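Local coordinates for protein dihydrodipicolinate synthase (Rhodopseudomonas palustris, PDB 3DZ1) that probably acts as a 4-hydroxy-tetrahydrodipicolinate synthase of the DapA family, a pyruvate-using lyase of lysine biosynthesis built on a TIM barrel, at residues A[190-202]-A[209-221]. Residues are numbered along the deposited sequence; the frame is centred on the assembly and turned at random.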
ATOM      1  N   SER A 190      27.252  15.814 -13.710  1.00 14.56           N
ATOM      2  CA  SER A 190      25.836  16.138 -13.596  1.00 13.70           C
ATOM      3  C   SER A 190      25.397  16.270 -12.134  1.00 13.46           C
ATOM      4  O   SER A 190      24.322  16.796 -11.850  1.00 10.51           O
ATOM      5  CB  SER A 190      24.986  15.081 -14.307  1.00 14.42           C
ATOM      6  OG  SER A 190      25.196  13.788 -13.767  1.00 14.10           O
ATOM      7  N   LEU A 191      26.231  15.804 -11.210  1.00 12.41           N
ATOM      8  CA  LEU A 191      25.904  15.895  -9.787  1.00 13.45           C
ATOM      9  C   LEU A 191      27.049  16.515  -8.988  1.00 13.00           C
ATOM     10  O   LEU A 191      28.192  16.067  -9.072  1.00 12.05           O
ATOM     11  CB  LEU A 191      25.573  14.505  -9.233  1.00 12.65           C
ATOM     12  CG  LEU A 191      25.176  14.417  -7.755  1.00 12.21           C
ATOM     13  CD1 LEU A 191      23.946  15.277  -7.490  1.00 14.03           C
ATOM     14  CD2 LEU A 191      24.898  12.970  -7.396  1.00 12.32           C
ATOM     15  N   ARG A 192      26.730  17.546  -8.210  1.00 11.63           N
ATOM     16  CA  ARG A 192      27.722  18.240  -7.396  1.00 12.64           C
ATOM     17  C   ARG A 192      28.101  17.424  -6.162  1.00 11.83           C
ATOM     18  O   ARG A 192      27.555  16.350  -5.936  1.00 11.51           O
ATOM     19  CB  ARG A 192      27.174  19.602  -6.953  1.00 13.49           C
ATOM     20  CG  ARG A 192      26.000  19.534  -5.981  1.00 13.94           C
ATOM     21  CD  ARG A 192      25.655  20.942  -5.523  1.00 18.96           C
ATOM     22  NE  ARG A 192      24.331  21.084  -4.923  1.00 20.72           N
ATOM     23  CZ  ARG A 192      23.951  20.558  -3.766  1.00 23.87           C
ATOM     24  NH1 ARG A 192      24.794  19.820  -3.044  1.00 26.67           N
ATOM     25  NH2 ARG A 192      22.728  20.811  -3.309  1.00 22.63           N
ATOM     26  N   PRO A 193      29.047  17.928  -5.349  1.00 12.20           N
ATOM     27  CA  PRO A 193      29.465  17.213  -4.140  1.00 11.10           C
ATOM     28  C   PRO A 193      28.260  16.827  -3.288  1.00 10.39           C
ATOM     29  O   PRO A 193      27.340  17.628  -3.101  1.00 10.50           O
ATOM     30  CB  PRO A 193      30.370  18.224  -3.446  1.00 11.29           C
ATOM     31  CG  PRO A 193      31.038  18.892  -4.608  1.00 11.10           C
ATOM     32  CD  PRO A 193      29.876  19.133  -5.549  1.00 12.69           C
ATOM     33  N   LEU A 194      28.273  15.602  -2.775  1.00  9.24           N
ATOM     34  CA  LEU A 194      27.174  15.096  -1.960  1.00  7.74           C
ATOM     35  C   LEU A 194      27.668  14.006  -1.027  1.00  8.26           C
ATOM     36  O   LEU A 194      28.278  13.034  -1.467  1.00  8.05           O
ATOM     37  CB  LEU A 194      26.073  14.520  -2.858  1.00  8.82           C
ATOM     38  CG  LEU A 194      24.842  13.913  -2.171  1.00  9.54           C
ATOM     39  CD1 LEU A 194      24.003  15.017  -1.562  1.00 10.12           C
ATOM     40  CD2 LEU A 194      24.016  13.133  -3.184  1.00 11.58           C
ATOM     41  N   SER A 195      27.401  14.164   0.263  1.00  7.19           N
ATOM     42  CA  SER A 195      27.811  13.166   1.235  1.00  7.04           C
ATOM     43  C   SER A 195      26.802  12.030   1.196  1.00  7.42           C
ATOM     44  O   SER A 195      25.594  12.255   1.059  1.00  6.03           O
ATOM     45  CB  SER A 195      27.856  13.769   2.646  1.00  8.13           C
ATOM     46  OG  SER A 195      28.161  12.779   3.624  1.00  8.75           O
ATOM     47  N   ILE A 196      27.303  10.804   1.277  1.00  6.48           N
ATOM     48  CA  ILE A 196      26.426   9.649   1.285  1.00  7.01           C
ATOM     49  C   ILE A 196      26.734   8.804   2.513  1.00  8.30           C
ATOM     50  O   ILE A 196      27.790   8.180   2.602  1.00  8.39           O
ATOM     51  CB  ILE A 196      26.592   8.783   0.010  1.00  5.60           C
ATOM     52  CG1 ILE A 196      26.190   9.590  -1.233  1.00  6.50           C
ATOM     53  CG2 ILE A 196      25.719   7.530   0.121  1.00  6.29           C
ATOM     54  CD1 ILE A 196      26.280   8.801  -2.555  1.00  8.77           C
ATOM     55  N   LEU A 197      25.821   8.821   3.479  1.00  7.01           N
ATOM     56  CA  LEU A 197      25.978   8.027   4.692  1.00  6.16           C
ATOM     57  C   LEU A 197      24.893   6.970   4.602  1.00  7.70           C
ATOM     58  O   LEU A 197      23.744   7.273   4.272  1.00  7.78           O
ATOM     59  CB  LEU A 197      25.798   8.882   5.945  1.00  6.38           C
ATOM     60  CG  LEU A 197      26.823   9.999   6.154  1.00  5.56           C
ATOM     61  CD1 LEU A 197      26.677  10.531   7.566  1.00  6.92           C
ATOM     62  CD2 LEU A 197      28.245   9.470   5.936  1.00  8.45           C
ATOM     63  N   CYS A 198      25.258   5.733   4.901  1.00  7.31           N
ATOM     64  CA  CYS A 198      24.324   4.630   4.776  1.00  8.70           C
ATOM     65  C   CYS A 198      23.603   4.179   6.026  1.00  8.75           C
ATOM     66  O   CYS A 198      24.125   4.266   7.142  1.00  8.96           O
ATOM     67  CB  CYS A 198      25.043   3.451   4.130  1.00  8.67           C
ATOM     68  SG  CYS A 198      25.755   3.916   2.533  1.00 12.20           S
ATOM     69  N   GLY A 199      22.388   3.682   5.809  1.00  8.70           N
ATOM     70  CA  GLY A 199      21.564   3.211   6.901  1.00  9.03           C
ATOM     71  C   GLY A 199      21.042   1.801   6.711  1.00  8.39           C
ATOM     72  O   GLY A 199      21.808   0.869   6.464  1.00  8.02           O
ATOM     73  N   ASN A 200      19.725   1.653   6.812  1.00  8.32           N
ATOM     74  CA  ASN A 200      19.072   0.351   6.708  1.00  7.53           C
ATOM     75  C   ASN A 200      19.721  -0.621   7.687  1.00  9.74           C
ATOM     76  O   ASN A 200      20.068  -1.747   7.328  1.00  9.03           O
ATOM     77  CB  ASN A 200      19.145  -0.210   5.281  1.00  9.35           C
ATOM     78  CG  ASN A 200      18.285  -1.456   5.106  1.00  9.20           C
ATOM     79  OD1 ASN A 200      17.247  -1.588   5.747  1.00  9.96           O
ATOM     80  ND2 ASN A 200      18.704  -2.362   4.232  1.00  9.27           N
ATOM     81  N   GLY A 201      19.884  -0.159   8.927  1.00  9.32           N
ATOM     82  CA  GLY A 201      20.466  -0.971   9.981  1.00  9.57           C
ATOM     83  C   GLY A 201      21.910  -1.394   9.798  1.00 10.57           C
ATOM     84  O   GLY A 201      22.422  -2.183  10.590  1.00 11.12           O
ATOM     85  N   GLY A 202      22.564  -0.879   8.760  1.00  9.93           N
ATOM     86  CA  GLY A 202      23.947  -1.234   8.497  1.00 10.03           C
ATOM     87  C   GLY A 202      24.074  -2.611   7.871  1.00 10.18           C
ATOM     88  O   GLY A 202      25.163  -3.185   7.823  1.00  9.59           O
HETATM   89  N   MSE A 209      30.582   0.753   1.679  1.00  8.90           N
HETATM   90  CA  MSE A 209      31.818   1.516   1.774  1.00 10.31           C
HETATM   91  C   MSE A 209      32.641   1.282   0.509  1.00  9.22           C
HETATM   92  O   MSE A 209      33.246   2.212  -0.029  1.00 10.89           O
HETATM   93  CB  MSE A 209      32.628   1.101   3.006  1.00 10.39           C
HETATM   94  CG  MSE A 209      32.006   1.506   4.340  1.00 11.42           C
HETATM   95 SE   MSE A 209      31.468   3.379   4.456  1.00 19.82          SE
HETATM   96  CE  MSE A 209      33.195   4.215   4.136  1.00 11.18           C
ATOM     97  N   GLU A 210      32.654   0.041   0.027  1.00  8.13           N
ATOM     98  CA  GLU A 210      33.406  -0.285  -1.182  1.00  9.48           C
ATOM     99  C   GLU A 210      32.837   0.440  -2.405  1.00  9.82           C
ATOM    100  O   GLU A 210      33.582   0.833  -3.312  1.00 10.50           O
ATOM    101  CB  GLU A 210      33.404  -1.801  -1.415  1.00  9.25           C
ATOM    102  CG  GLU A 210      34.015  -2.590  -0.260  1.00 11.29           C
ATOM    103  CD  GLU A 210      34.170  -4.072  -0.557  1.00  9.50           C
ATOM    104  OE1 GLU A 210      33.716  -4.522  -1.630  1.00  9.57           O
ATOM    105  OE2 GLU A 210      34.745  -4.786   0.292  1.00 10.87           O
ATOM    106  N   ARG A 211      31.521   0.619  -2.433  1.00  9.12           N
ATOM    107  CA  ARG A 211      30.879   1.303  -3.551  1.00  9.51           C
ATOM    108  C   ARG A 211      31.204   2.792  -3.579  1.00  8.57           C
ATOM    109  O   ARG A 211      31.060   3.444  -4.615  1.00 10.18           O
ATOM    110  CB  ARG A 211      29.363   1.131  -3.490  1.00 10.51           C
ATOM    111  CG  ARG A 211      28.894  -0.297  -3.694  1.00 10.15           C
ATOM    112  CD  ARG A 211      29.352  -0.836  -5.032  1.00 10.50           C
ATOM    113  NE  ARG A 211      28.809  -2.168  -5.285  1.00  9.89           N
ATOM    114  CZ  ARG A 211      28.026  -2.468  -6.314  1.00  9.58           C
ATOM    115  NH1 ARG A 211      27.692  -1.531  -7.192  1.00  7.66           N
ATOM    116  NH2 ARG A 211      27.580  -3.707  -6.467  1.00  8.67           N
ATOM    117  N   GLY A 212      31.620   3.339  -2.444  1.00  9.47           N
ATOM    118  CA  GLY A 212      31.957   4.748  -2.415  1.00  9.21           C
ATOM    119  C   GLY A 212      31.218   5.603  -1.405  1.00  9.01           C
ATOM    120  O   GLY A 212      31.298   6.833  -1.464  1.00  9.96           O
ATOM    121  N   ALA A 213      30.492   4.978  -0.484  1.00  7.16           N
ATOM    122  CA  ALA A 213      29.780   5.747   0.534  1.00  6.03           C
ATOM    123  C   ALA A 213      30.835   6.444   1.388  1.00  6.98           C
ATOM    124  O   ALA A 213      31.969   5.972   1.483  1.00  6.16           O
ATOM    125  CB  ALA A 213      28.926   4.825   1.399  1.00  5.64           C
ATOM    126  N   ASP A 214      30.464   7.561   2.009  1.00  7.86           N
ATOM    127  CA  ASP A 214      31.393   8.317   2.845  1.00  8.49           C
ATOM    128  C   ASP A 214      31.433   7.798   4.269  1.00  7.59           C
ATOM    129  O   ASP A 214      32.374   8.070   5.018  1.00  8.63           O
ATOM    130  CB  ASP A 214      31.004   9.798   2.867  1.00  8.76           C
ATOM    131  CG  ASP A 214      31.221  10.465   1.538  1.00  9.33           C
ATOM    132  OD1 ASP A 214      32.375  10.467   1.061  1.00 11.72           O
ATOM    133  OD2 ASP A 214      30.245  10.983   0.967  1.00  7.55           O
ATOM    134  N   GLY A 215      30.404   7.049   4.643  1.00  7.27           N
ATOM    135  CA  GLY A 215      30.351   6.518   5.985  1.00  7.14           C
ATOM    136  C   GLY A 215      28.991   5.960   6.329  1.00  8.81           C
ATOM    137  O   GLY A 215      28.209   5.586   5.446  1.00  7.86           O
ATOM    138  N   ALA A 216      28.699   5.919   7.623  1.00  8.98           N
ATOM    139  CA  ALA A 216      27.437   5.374   8.095  1.00  9.44           C
ATOM    140  C   ALA A 216      26.680   6.282   9.053  1.00  9.93           C
ATOM    141  O   ALA A 216      27.277   7.031   9.829  1.00 10.01           O
ATOM    142  CB  ALA A 216      27.694   4.035   8.785  1.00 11.32           C
HETATM  143  N   MSE A 217      25.357   6.222   8.970  1.00  9.55           N
HETATM  144  CA  MSE A 217      24.493   6.947   9.891  1.00  9.25           C
HETATM  145  C   MSE A 217      23.767   5.747  10.469  1.00 11.24           C
HETATM  146  O   MSE A 217      22.813   5.233   9.878  1.00 10.15           O
HETATM  147  CB  MSE A 217      23.513   7.874   9.178  1.00  9.36           C
HETATM  148  CG  MSE A 217      22.761   8.744  10.179  1.00 12.18           C
HETATM  149 SE   MSE A 217      21.534  10.000   9.391  1.00 21.46          SE
HETATM  150  CE  MSE A 217      22.822  11.207   8.628  1.00 16.35           C
ATOM    151  N   THR A 218      24.245   5.300  11.625  1.00 12.49           N
ATOM    152  CA  THR A 218      23.744   4.092  12.257  1.00 13.88           C
ATOM    153  C   THR A 218      23.105   4.175  13.636  1.00 10.98           C
ATOM    154  O   THR A 218      23.552   4.919  14.504  1.00 10.44           O
ATOM    155  CB  THR A 218      24.892   3.063  12.354  1.00 14.72           C
ATOM    156  OG1 THR A 218      24.445   1.902  13.057  1.00 15.36           O
ATOM    157  CG2 THR A 218      26.081   3.669  13.093  1.00 14.40           C
ATOM    158  N   GLY A 219      22.060   3.372  13.818  1.00 11.81           N
ATOM    159  CA  GLY A 219      21.373   3.287  15.092  1.00 11.13           C
ATOM    160  C   GLY A 219      21.833   2.018  15.801  1.00 12.39           C
ATOM    161  O   GLY A 219      21.339   1.679  16.875  1.00 11.11           O
ATOM    162  N   TYR A 220      22.790   1.316  15.193  1.00 11.13           N
ATOM    163  CA  TYR A 220      23.333   0.077  15.756  1.00 12.95           C
ATOM    164  C   TYR A 220      23.906   0.318  17.155  1.00 12.58           C
ATOM    165  O   TYR A 220      24.596   1.317  17.385  1.00 12.13           O
ATOM    166  CB  TYR A 220      24.419  -0.476  14.824  1.00 13.76           C
ATOM    167  CG  TYR A 220      25.014  -1.796  15.263  1.00 14.08           C
ATOM    168  CD1 TYR A 220      24.198  -2.885  15.582  1.00 14.98           C
ATOM    169  CD2 TYR A 220      26.396  -1.963  15.341  1.00 15.25           C
ATOM    170  CE1 TYR A 220      24.749  -4.108  15.970  1.00 15.03           C
ATOM    171  CE2 TYR A 220      26.955  -3.178  15.725  1.00 15.01           C
ATOM    172  CZ  TYR A 220      26.128  -4.246  16.038  1.00 14.80           C
ATOM    173  OH  TYR A 220      26.690  -5.446  16.414  1.00 13.01           O
ATOM    174  N   CYS A 221      23.626  -0.604  18.079  1.00 10.47           N
ATOM    175  CA  CYS A 221      24.083  -0.479  19.465  1.00 10.10           C
ATOM    176  C   CYS A 221      25.593  -0.517  19.692  1.00 10.25           C
ATOM    177  O   CYS A 221      26.056  -0.378  20.825  1.00  8.13           O
ATOM    178  CB  CYS A 221      23.386  -1.521  20.357  1.00 11.75           C
ATOM    179  SG  CYS A 221      23.548  -3.237  19.834  1.00 12.72           S
TER
HETATM  180  O   HOH W   1      20.919   2.867  10.094  1.00 26.38           O
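Ala213 meets Cys198 in the last beta-alpha-beta unit of the TIM barrel, where helix 205-211 links parallel strands 195-198 and 215-218. Gly212, with positive phi, ends that helix in a Schellman motif, and the methyl CB of Ala213 is small enough to come within 3.5 Å of Cys198 SG. Asp214 grips Ile196 twice. Its backbone N donates to Ile196 O (2.8 Å), while CG, anti to the carbonyl carbon (chi1 -69°), carries the carboxylate over to Ile196 N, from which OD2 accepts through its anti lone pair (3.0 Å). OD2 also forms a salt bridge with Arg183, so an alanine here would probably leave both Ile196 N and the arginine's charge without this partner. Gly215 suits its place because a CB would be pressed tightly against Leu197 CD2, which sits 3.5 Å from Gly215 N; its O accepts from Cys198 N. The small CB of Ala216 lies on the same face as Cys198, 3.9 Å from Cys198 O. Met217, a selenomethionine and predicted pyruvate-binding residue, crosses Leu197 at about a right angle, CE 4.1 Å from Leu197 CD1, beside Phe13 of the first strand. Its backbone completes the pairing: Met217 N donates to Cys198 O at 2.9 Å, with an N-H...O angle of 168°.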